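Local coordinates for short chain dehydrogenase (Rhodopseudomonas palustris, PDB 3H7A), which is a short-chain dehydrogenase that probably catalyses NAD(P)-dependent oxidation or reduction of an unidentified substrate, at residues B[8-13]-B[30-35]; B[82-87]-B[126-131]; B[135-140]-B[176-181]. One frame throughout, in Å; residues are numbered along the deposited sequence. Where two conformers were deposited one is given.

How the interactions relate
All three contacts reach one parallel sheet of Rossmann type. From the N terminus, interaction 1 comes first: it closes the beta-alpha-beta unit of strand 9-13, helix 18-29 and strand 33-38. Interaction 2 then packs the end of helix 104-132 on strand 84-89, the other neighbour of strand 9-13, closing the chain between them. Interaction 3 closes a second beta-alpha-beta unit, strand 135-142, helix 153-173 and strand 178-185. The contacts follow in series; none nests or crosses. Strand 84-89 lies between strands 9-13 and 135-142 and joins interactions 1 and 3, whose nearest atoms are about 7 Å apart. Met129 of interaction 2 also packs on Ile137 and Ile178 of interaction 3.

Interaction 1: residues B[8-13]-B[30-35]; sequences ATVAVI and EGFTVF
Val10 lays its CG2 methyl over one face of the Phe32 ring, in the first beta-alpha-beta unit of a Rossmann-type fold, where strand 9-13 pairs with the chain entering strand 33-38. CG2 sits 3.8 Å from the ring centroid, 27° off the normal, a CH-pi contact displaced toward the rim. With CG1 anti to the backbone N (chi1 173°), the CG2 branch is the one turned to the ring. Ala8 CB comes at the edge of the same ring, 3.8 Å from Phe32 CD1. Further along, Val12 CG2 meets Val34 CG1 at 3.8 Å. Val10, Val12 and Val34 face helix 18-29, where Phe27, Ile23 and Ala24 cover them.

The other sheet face carries Thr9, Ala11, Thr33 and Phe35, under helix 68-81. Thr9 CG2 touches Phe35 CE1 at 3.8 Å, approaching the ring obliquely. Thr9 OG1 turns instead to the carbonyl of Ala82. Parallel pairing joins the backbones: Val10 N binds Thr33 O, and Val10 O accepts from Phe35 N. The last bond runs from Val12 N to Phe35 O, 2.8 Å. At the other end, Ala8 O accepts Thr33 N at 3.1 Å and also a water, which lies 2.6 Å from Thr33 OG1.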
loop_
_atom_site.group_PDB
_atom_site.type_symbol
_atom_site.label_atom_id
_atom_site.label_comp_id
_atom_site.label_asym_id
_atom_site.label_seq_id
_atom_site.Cartn_x
_atom_site.Cartn_y
_atom_site.Cartn_z
ATOM N N ALA B 8 16.485 7.253 33.498
ATOM C CA ALA B 8 16.152 6.438 32.333
ATOM C C ALA B 8 17.234 6.548 31.277
ATOM O O ALA B 8 17.918 7.584 31.171
ATOM C CB ALA B 8 14.829 6.878 31.742
ATOM N N THR B 9 17.387 5.484 30.499
ATOM C CA THR B 9 18.301 5.494 29.353
ATOM C C THR B 9 17.575 5.421 28.009
ATOM O O THR B 9 16.459 4.906 27.928
ATOM C CB THR B 9 19.347 4.366 29.408
ATOM O OG1 THR B 9 18.695 3.121 29.677
ATOM C CG2 THR B 9 20.371 4.645 30.490
ATOM N N VAL B 10 18.227 5.972 26.986
ATOM C CA VAL B 10 17.869 5.804 25.580
ATOM C C VAL B 10 19.037 5.145 24.839
ATOM O O VAL B 10 20.158 5.650 24.877
ATOM C CB VAL B 10 17.550 7.172 24.897
ATOM C CG1 VAL B 10 17.344 7.003 23.392
ATOM C CG2 VAL B 10 16.333 7.791 25.505
ATOM N N ALA B 11 18.786 4.020 24.171
ATOM C CA ALA B 11 19.829 3.394 23.367
ATOM C C ALA B 11 19.738 3.914 21.939
ATOM O O ALA B 11 18.704 3.778 21.300
ATOM C CB ALA B 11 19.695 1.897 23.400
ATOM N N VAL B 12 20.801 4.546 21.453
ATOM C CA VAL B 12 20.853 4.960 20.054
ATOM C C VAL B 12 21.822 4.008 19.355
ATOM O O VAL B 12 23.049 4.117 19.508
ATOM C CB VAL B 12 21.268 6.446 19.878
ATOM C CG1 VAL B 12 21.417 6.803 18.403
ATOM C CG2 VAL B 12 20.255 7.366 20.523
ATOM N N ILE B 13 21.266 3.022 18.655
ATOM C CA ILE B 13 22.079 2.056 17.930
ATOM C C ILE B 13 22.317 2.619 16.535
ATOM O O ILE B 13 21.428 2.609 15.691
ATOM C CB ILE B 13 21.451 0.632 17.934
ATOM C CG1 ILE B 13 21.466 0.067 19.360
ATOM C CG2 ILE B 13 22.225 -0.302 17.009
ATOM C CD1 ILE B 13 20.392 -0.954 19.653
ATOM N N GLU B 30 16.670 16.341 26.469
ATOM C CA GLU B 30 15.413 16.123 27.151
ATOM C C GLU B 30 15.582 15.328 28.436
ATOM O O GLU B 30 14.598 14.897 29.031
ATOM C CB GLU B 30 14.420 15.412 26.226
ATOM C CG GLU B 30 14.077 16.189 24.944
ATOM C CD GLU B 30 13.324 17.498 25.194
ATOM O OE1 GLU B 30 12.688 17.657 26.263
ATOM O OE2 GLU B 30 13.356 18.369 24.301
ATOM N N GLY B 31 16.824 15.116 28.855
ATOM C CA GLY B 31 17.086 14.581 30.186
ATOM C C GLY B 31 17.339 13.094 30.302
ATOM O O GLY B 31 17.414 12.572 31.408
ATOM N N PHE B 32 17.480 12.394 29.180
ATOM C CA PHE B 32 17.792 10.967 29.246
ATOM C C PHE B 32 19.305 10.767 29.262
ATOM O O PHE B 32 20.041 11.613 28.755
ATOM C CB PHE B 32 17.233 10.234 28.035
ATOM C CG PHE B 32 15.739 10.091 28.023
ATOM C CD1 PHE B 32 15.124 9.015 28.666
ATOM C CD2 PHE B 32 14.950 10.988 27.317
ATOM C CE1 PHE B 32 13.737 8.856 28.630
ATOM C CE2 PHE B 32 13.551 10.847 27.275
ATOM C CZ PHE B 32 12.949 9.773 27.926
ATOM N N THR B 33 19.780 9.653 29.829
ATOM C CA THR B 33 21.157 9.258 29.565
ATOM C C THR B 33 21.170 8.492 28.253
ATOM O O THR B 33 20.480 7.502 28.104
ATOM C CB THR B 33 21.774 8.388 30.678
ATOM O OG1 THR B 33 21.823 9.133 31.901
ATOM C CG2 THR B 33 23.190 7.951 30.303
ATOM N N VAL B 34 21.961 8.950 27.300
ATOM C CA VAL B 34 22.023 8.270 26.021
ATOM C C VAL B 34 23.188 7.290 26.007
ATOM O O VAL B 34 24.300 7.634 26.367
ATOM C CB VAL B 34 22.076 9.283 24.848
ATOM C CG1 VAL B 34 22.320 8.571 23.501
ATOM C CG2 VAL B 34 20.779 10.106 24.808
ATOM N N PHE B 35 22.891 6.050 25.649
ATOM C CA PHE B 35 23.889 5.068 25.287
ATOM C C PHE B 35 24.021 5.118 23.784
ATOM O O PHE B 35 23.094 4.776 23.056
ATOM C CB PHE B 35 23.487 3.669 25.796
ATOM C CG PHE B 35 23.969 3.396 27.195
ATOM C CD1 PHE B 35 23.496 4.159 28.270
ATOM C CD2 PHE B 35 24.947 2.429 27.435
ATOM C CE1 PHE B 35 23.969 3.954 29.563
ATOM C CE2 PHE B 35 25.423 2.204 28.732
ATOM C CZ PHE B 35 24.929 2.966 29.793
HETATM O O HOH W 1 19.973 7.843 33.278
#

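Interaction 2: residues B[82-87]-B[126-131]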
loop_
_atom_site.group_PDB
_atom_site.type_symbol
_atom_site.label_atom_id
_atom_site.label_comp_id
_atom_site.label_asym_id
_atom_site.label_seq_id
_atom_site.Cartn_x
_atom_site.Cartn_y
_atom_site.Cartn_z
ATOM N N ALA B 82 20.254 2.690 34.030
ATOM C CA ALA B 82 18.948 3.228 34.394
ATOM C C ALA B 82 17.953 2.544 33.455
ATOM O O ALA B 82 18.337 2.166 32.340
ATOM C CB ALA B 82 18.932 4.733 34.178
ATOM N N PRO B 83 16.689 2.358 33.892
ATOM C CA PRO B 83 15.684 1.692 33.062
ATOM C C PRO B 83 15.695 2.138 31.599
ATOM O O PRO B 83 15.606 3.333 31.303
ATOM C CB PRO B 83 14.372 2.094 33.731
ATOM C CG PRO B 83 14.729 2.208 35.167
ATOM C CD PRO B 83 16.121 2.761 35.196
ATOM N N LEU B 84 15.868 1.169 30.704
ATOM C CA LEU B 84 15.842 1.413 29.274
ATOM C C LEU B 84 14.423 1.787 28.839
ATOM O O LEU B 84 13.504 0.966 28.926
ATOM C CB LEU B 84 16.341 0.173 28.515
ATOM C CG LEU B 84 16.360 0.277 26.986
ATOM C CD1 LEU B 84 17.356 1.288 26.496
ATOM C CD2 LEU B 84 16.673 -1.069 26.406
ATOM N N GLU B 85 14.252 3.029 28.385
ATOM C CA GLU B 85 12.925 3.542 27.997
ATOM C C GLU B 85 12.679 3.749 26.509
ATOM O O GLU B 85 11.534 3.713 26.062
ATOM C CB GLU B 85 12.590 4.821 28.753
ATOM C CG GLU B 85 11.798 4.492 29.983
ATOM C CD GLU B 85 11.653 5.632 30.937
ATOM O OE1 GLU B 85 11.585 6.796 30.477
ATOM O OE2 GLU B 85 11.595 5.346 32.159
ATOM N N VAL B 86 13.746 4.003 25.757
ATOM C CA VAL B 86 13.649 4.210 24.315
ATOM C C VAL B 86 14.836 3.530 23.642
ATOM O O VAL B 86 15.961 3.724 24.072
ATOM C CB VAL B 86 13.637 5.720 23.952
ATOM C CG1 VAL B 86 13.472 5.940 22.436
ATOM C CG2 VAL B 86 12.535 6.452 24.688
ATOM N N THR B 87 14.583 2.705 22.620
ATOM C CA THR B 87 15.655 2.253 21.717
ATOM C C THR B 87 15.409 2.846 20.334
ATOM O O THR B 87 14.308 2.738 19.818
ATOM C CB THR B 87 15.709 0.712 21.598
ATOM O OG1 THR B 87 16.117 0.158 22.848
ATOM C CG2 THR B 87 16.712 0.249 20.505
ATOM N N ALA B 126 12.688 -5.175 23.847
ATOM C CA ALA B 126 11.399 -5.644 24.328
ATOM C C ALA B 126 11.527 -6.452 25.623
ATOM O O ALA B 126 10.740 -6.264 26.539
ATOM C CB ALA B 126 10.724 -6.484 23.259
ATOM N N ARG B 127 12.504 -7.359 25.689
ATOM C CA ARG B 127 12.742 -8.151 26.891
ATOM C C ARG B 127 12.977 -7.233 28.085
ATOM O O ARG B 127 12.312 -7.366 29.110
ATOM C CB ARG B 127 13.921 -9.105 26.707
ATOM C CG ARG B 127 14.159 -10.023 27.903
ATOM C CD ARG B 127 15.414 -10.902 27.761
ATOM N NE ARG B 127 16.561 -10.178 27.207
ATOM C CZ ARG B 127 17.438 -9.452 27.907
ATOM N NH1 ARG B 127 17.342 -9.327 29.230
ATOM N NH2 ARG B 127 18.425 -8.839 27.268
ATOM N N LEU B 128 13.883 -6.273 27.924
ATOM C CA LEU B 128 14.201 -5.336 29.004
ATOM C C LEU B 128 13.036 -4.422 29.379
ATOM O O LEU B 128 12.753 -4.243 30.570
ATOM C CB LEU B 128 15.437 -4.509 28.650
ATOM C CG LEU B 128 16.708 -5.322 28.418
ATOM C CD1 LEU B 128 17.725 -4.513 27.658
ATOM C CD2 LEU B 128 17.297 -5.840 29.711
ATOM N N MET B 129 12.352 -3.867 28.372
ATOM C CA MET B 129 11.275 -2.898 28.596
ATOM C C MET B 129 10.015 -3.506 29.226
ATOM O O MET B 129 9.374 -2.872 30.069
ATOM C CB MET B 129 10.900 -2.186 27.289
ATOM C CG MET B 129 11.900 -1.173 26.792
ATOM S SD MET B 129 11.626 -0.785 25.045
ATOM C CE MET B 129 12.859 0.481 24.850
ATOM N N LEU B 130 9.676 -4.736 28.831
ATOM C CA LEU B 130 8.500 -5.427 29.364
ATOM C C LEU B 130 8.583 -5.665 30.880
ATOM O O LEU B 130 7.560 -5.643 31.577
ATOM C CB LEU B 130 8.233 -6.741 28.613
ATOM C CG LEU B 130 7.582 -6.609 27.223
ATOM C CD1 LEU B 130 7.718 -7.898 26.408
ATOM C CD2 LEU B 130 6.129 -6.203 27.311
ATOM N N ALA B 131 9.803 -5.863 31.379
ATOM C CA ALA B 131 10.061 -5.940 32.816
ATOM C C ALA B 131 9.712 -4.635 33.547
ATOM O O ALA B 131 9.327 -4.667 34.719
ATOM C CB ALA B 131 11.510 -6.327 33.065
#
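Met129 sends its side chain to strand 84-87 by setting CG anti to its own carbonyl carbon (chi1 -73°) and then running extended beyond CG. Leu84 has CG opposite its backbone N (chi1 180°), which turns the branched end to the helix. The methionine lies across the strand backbone. Its CG is 3.4 Å from Leu84 O. Its terminal CE reaches further along, 3.6 Å from Thr87 N and 3.7 Å from Glu85 C. CE also touches Leu84 CG at 4.1 Å and Thr87 OG1 at 3.8 Å. The Thr87 hydroxyl has its polar partner elsewhere, in Ser125 OG. Beside this, Leu84 CD2 meets Leu128 CD1 at 3.8 Å. The two leucine side chains approach at a slant.

The contact is van der Waals packing: the methionine on the strand backbone, and leucine on leucine. Leu128 also packs on Leu75, Asn76 and Asp79 of helix 68-81, and Met129 on Ile178 of strand 178-185. On the far side of the helix, Leu100 of a second subunit packs against Ala126, Arg127 and Leu130. Helix and strand axes are 8.1 Å apart at 141°, so they run roughly antiparallel. This is the helix-on-sheet layer of the Rossmann-type fold found in short-chain dehydrogenases.

Interaction 3: residues B[135-140]-B[176-181]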
loop_
_atom_site.group_PDB
_atom_site.type_symbol
_atom_site.label_atom_id
_atom_site.label_comp_id
_atom_site.label_asym_id
_atom_site.label_seq_id
_atom_site.Cartn_x
_atom_site.Cartn_y
_atom_site.Cartn_z
ATOM N N GLY B 135 7.847 1.290 27.358
ATOM C CA GLY B 135 9.003 1.570 26.510
ATOM C C GLY B 135 8.608 1.973 25.103
ATOM O O GLY B 135 7.434 1.883 24.721
ATOM N N LYS B 136 9.593 2.460 24.346
ATOM C CA LYS B 136 9.387 2.834 22.946
ATOM C C LYS B 136 10.542 2.287 22.114
ATOM O O LYS B 136 11.702 2.407 22.493
ATOM C CB LYS B 136 9.215 4.357 22.774
ATOM C CG LYS B 136 7.984 4.953 23.522
ATOM C CD LYS B 136 7.396 6.211 22.879
ATOM C CE LYS B 136 6.013 6.573 23.476
ATOM N NZ LYS B 136 5.241 7.586 22.659
ATOM N N ILE B 137 10.212 1.645 20.993
ATOM C CA ILE B 137 11.216 1.039 20.117
ATOM C C ILE B 137 11.011 1.533 18.706
ATOM O O ILE B 137 10.048 1.149 18.044
ATOM C CB ILE B 137 11.125 -0.503 20.076
ATOM C CG1 ILE B 137 11.118 -1.089 21.490
ATOM C CG2 ILE B 137 12.271 -1.058 19.230
ATOM C CD1 ILE B 137 10.852 -2.572 21.565
ATOM N N PHE B 138 11.933 2.374 18.256
ATOM C CA PHE B 138 11.804 3.084 16.998
ATOM C C PHE B 138 12.832 2.562 16.016
ATOM O O PHE B 138 13.987 2.335 16.387
ATOM C CB PHE B 138 12.020 4.587 17.229
ATOM C CG PHE B 138 10.986 5.233 18.114
ATOM C CD1 PHE B 138 9.745 4.641 18.328
ATOM C CD2 PHE B 138 11.237 6.469 18.697
ATOM C CE1 PHE B 138 8.792 5.239 19.125
ATOM C CE2 PHE B 138 10.279 7.085 19.486
ATOM C CZ PHE B 138 9.056 6.467 19.700
ATOM N N PHE B 139 12.409 2.376 14.766
ATOM C CA PHE B 139 13.266 1.876 13.703
ATOM C C PHE B 139 13.325 2.896 12.578
ATOM O O PHE B 139 12.287 3.379 12.135
ATOM C CB PHE B 139 12.684 0.581 13.146
ATOM C CG PHE B 139 12.685 -0.559 14.128
ATOM C CD1 PHE B 139 13.838 -1.319 14.321
ATOM C CD2 PHE B 139 11.530 -0.890 14.836
ATOM C CE1 PHE B 139 13.858 -2.402 15.217
ATOM C CE2 PHE B 139 11.527 -1.966 15.726
ATOM C CZ PHE B 139 12.713 -2.725 15.914
ATOM N N THR B 140 14.529 3.226 12.112
ATOM C CA THR B 140 14.680 4.135 10.973
ATOM C C THR B 140 14.567 3.390 9.653
ATOM O O THR B 140 15.411 2.553 9.342
ATOM C CB THR B 140 16.023 4.882 10.990
ATOM O OG1 THR B 140 16.169 5.588 12.230
ATOM C CG2 THR B 140 16.080 5.883 9.862
ATOM N N LYS B 176 0.730 -4.135 24.910
ATOM C CA LYS B 176 1.501 -4.424 26.118
ATOM C C LYS B 176 2.337 -3.217 26.530
ATOM O O LYS B 176 3.332 -3.361 27.243
ATOM C CB LYS B 176 2.406 -5.642 25.911
ATOM C CG LYS B 176 1.660 -6.929 25.613
ATOM C CD LYS B 176 2.530 -8.142 25.869
ATOM C CE LYS B 176 1.808 -9.416 25.471
ATOM N NZ LYS B 176 1.825 -9.606 23.995
ATOM N N ASN B 177 1.922 -2.038 26.057
ATOM C CA ASN B 177 2.455 -0.716 26.451
ATOM C C ASN B 177 3.822 -0.358 25.871
ATOM O O ASN B 177 4.537 0.521 26.383
ATOM C CB ASN B 177 2.380 -0.520 27.987
ATOM C CG ASN B 177 2.392 0.940 28.406
ATOM O OD1 ASN B 177 1.865 1.808 27.716
ATOM N ND2 ASN B 177 3.002 1.213 29.548
ATOM N N ILE B 178 4.175 -1.018 24.777
ATOM C CA ILE B 178 5.363 -0.625 24.027
ATOM C C ILE B 178 4.991 0.033 22.700
ATOM O O ILE B 178 4.394 -0.589 21.834
ATOM C CB ILE B 178 6.316 -1.817 23.813
ATOM C CG1 ILE B 178 6.427 -2.614 25.126
ATOM C CG2 ILE B 178 7.639 -1.334 23.232
ATOM C CD1 ILE B 178 7.772 -2.953 25.566
ATOM N N HIS B 179 5.359 1.298 22.546
ATOM C CA HIS B 179 5.162 2.005 21.304
ATOM C C HIS B 179 6.274 1.636 20.329
ATOM O O HIS B 179 7.353 2.245 20.334
ATOM C CB HIS B 179 5.167 3.516 21.557
ATOM C CG HIS B 179 4.851 4.354 20.353
ATOM N ND1 HIS B 179 4.763 5.729 20.417
ATOM C CD2 HIS B 179 4.595 4.023 19.063
ATOM C CE1 HIS B 179 4.481 6.208 19.219
ATOM N NE2 HIS B 179 4.377 5.194 18.378
ATOM N N VAL B 180 5.999 0.656 19.477
ATOM C CA VAL B 180 6.917 0.321 18.389
ATOM C C VAL B 180 6.579 1.252 17.233
ATOM O O VAL B 180 5.405 1.432 16.913
ATOM C CB VAL B 180 6.779 -1.160 17.945
ATOM C CG1 VAL B 180 7.837 -1.528 16.921
ATOM C CG2 VAL B 180 6.885 -2.085 19.139
ATOM N N ALA B 181 7.592 1.873 16.629
ATOM C CA ALA B 181 7.351 2.734 15.480
ATOM C C ALA B 181 8.416 2.581 14.400
ATOM O O ALA B 181 9.519 2.055 14.646
ATOM C CB ALA B 181 7.187 4.218 15.893
HETATM O O HOH W 2 5.324 3.498 26.520
#
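Ile137 CD1 meets Ile178 CG2 at 3.8 Å, the apolar centre on one face of these paired strands. Phe139 extends that face, its CE2 edge 3.9 Å from Val180 CG1, which lies in the plane of the ring. Met129 of helix 104-132 and Met169 of helix 153-173 cover Ile137. On the other face, Phe138 CD1 packs on Ala181 CB at 3.6 Å, under Leu226 of helix 216-228.

The Phe138 ring also points its edge at the face of His179, in a T-shaped stack with planes at 80°. CE1 stands over the centre of the imidazole. Chi1 carries the His179 ring alongside Lys136, and the ring's own rotation (chi2 177°) brings ND1 to it. The lysine chain is extended beyond CG and runs past His179 CB. In one of two conformers, Lys136 NZ donates to His179 ND1 at 3.0 Å, 3° out of the ring plane. This is consistent with an unprotonated ND1 and a proton on NE2, which bonds to Thr235 O. NZ also lies in hydrogen-bonding reach of the Leu226, Tyr227 and Gln229 carbonyls, which its three hydrogens must share. Trp234 stacks on His179. The bonds at ND1 and NE2 would hold the ring's rotation.

Four backbone bonds run between the strands, among them Ala181 N to Ile137 O at 2.9 Å. At the end near the loop, a water donates to Asn177 O and is held weakly by Gly135 N. Asn177, with positive phi, ends helix 153-173 in a Schellman motif. Strand 178-185 then begins, completing the parallel beta-alpha-beta crossover of a Rossmann-type fold.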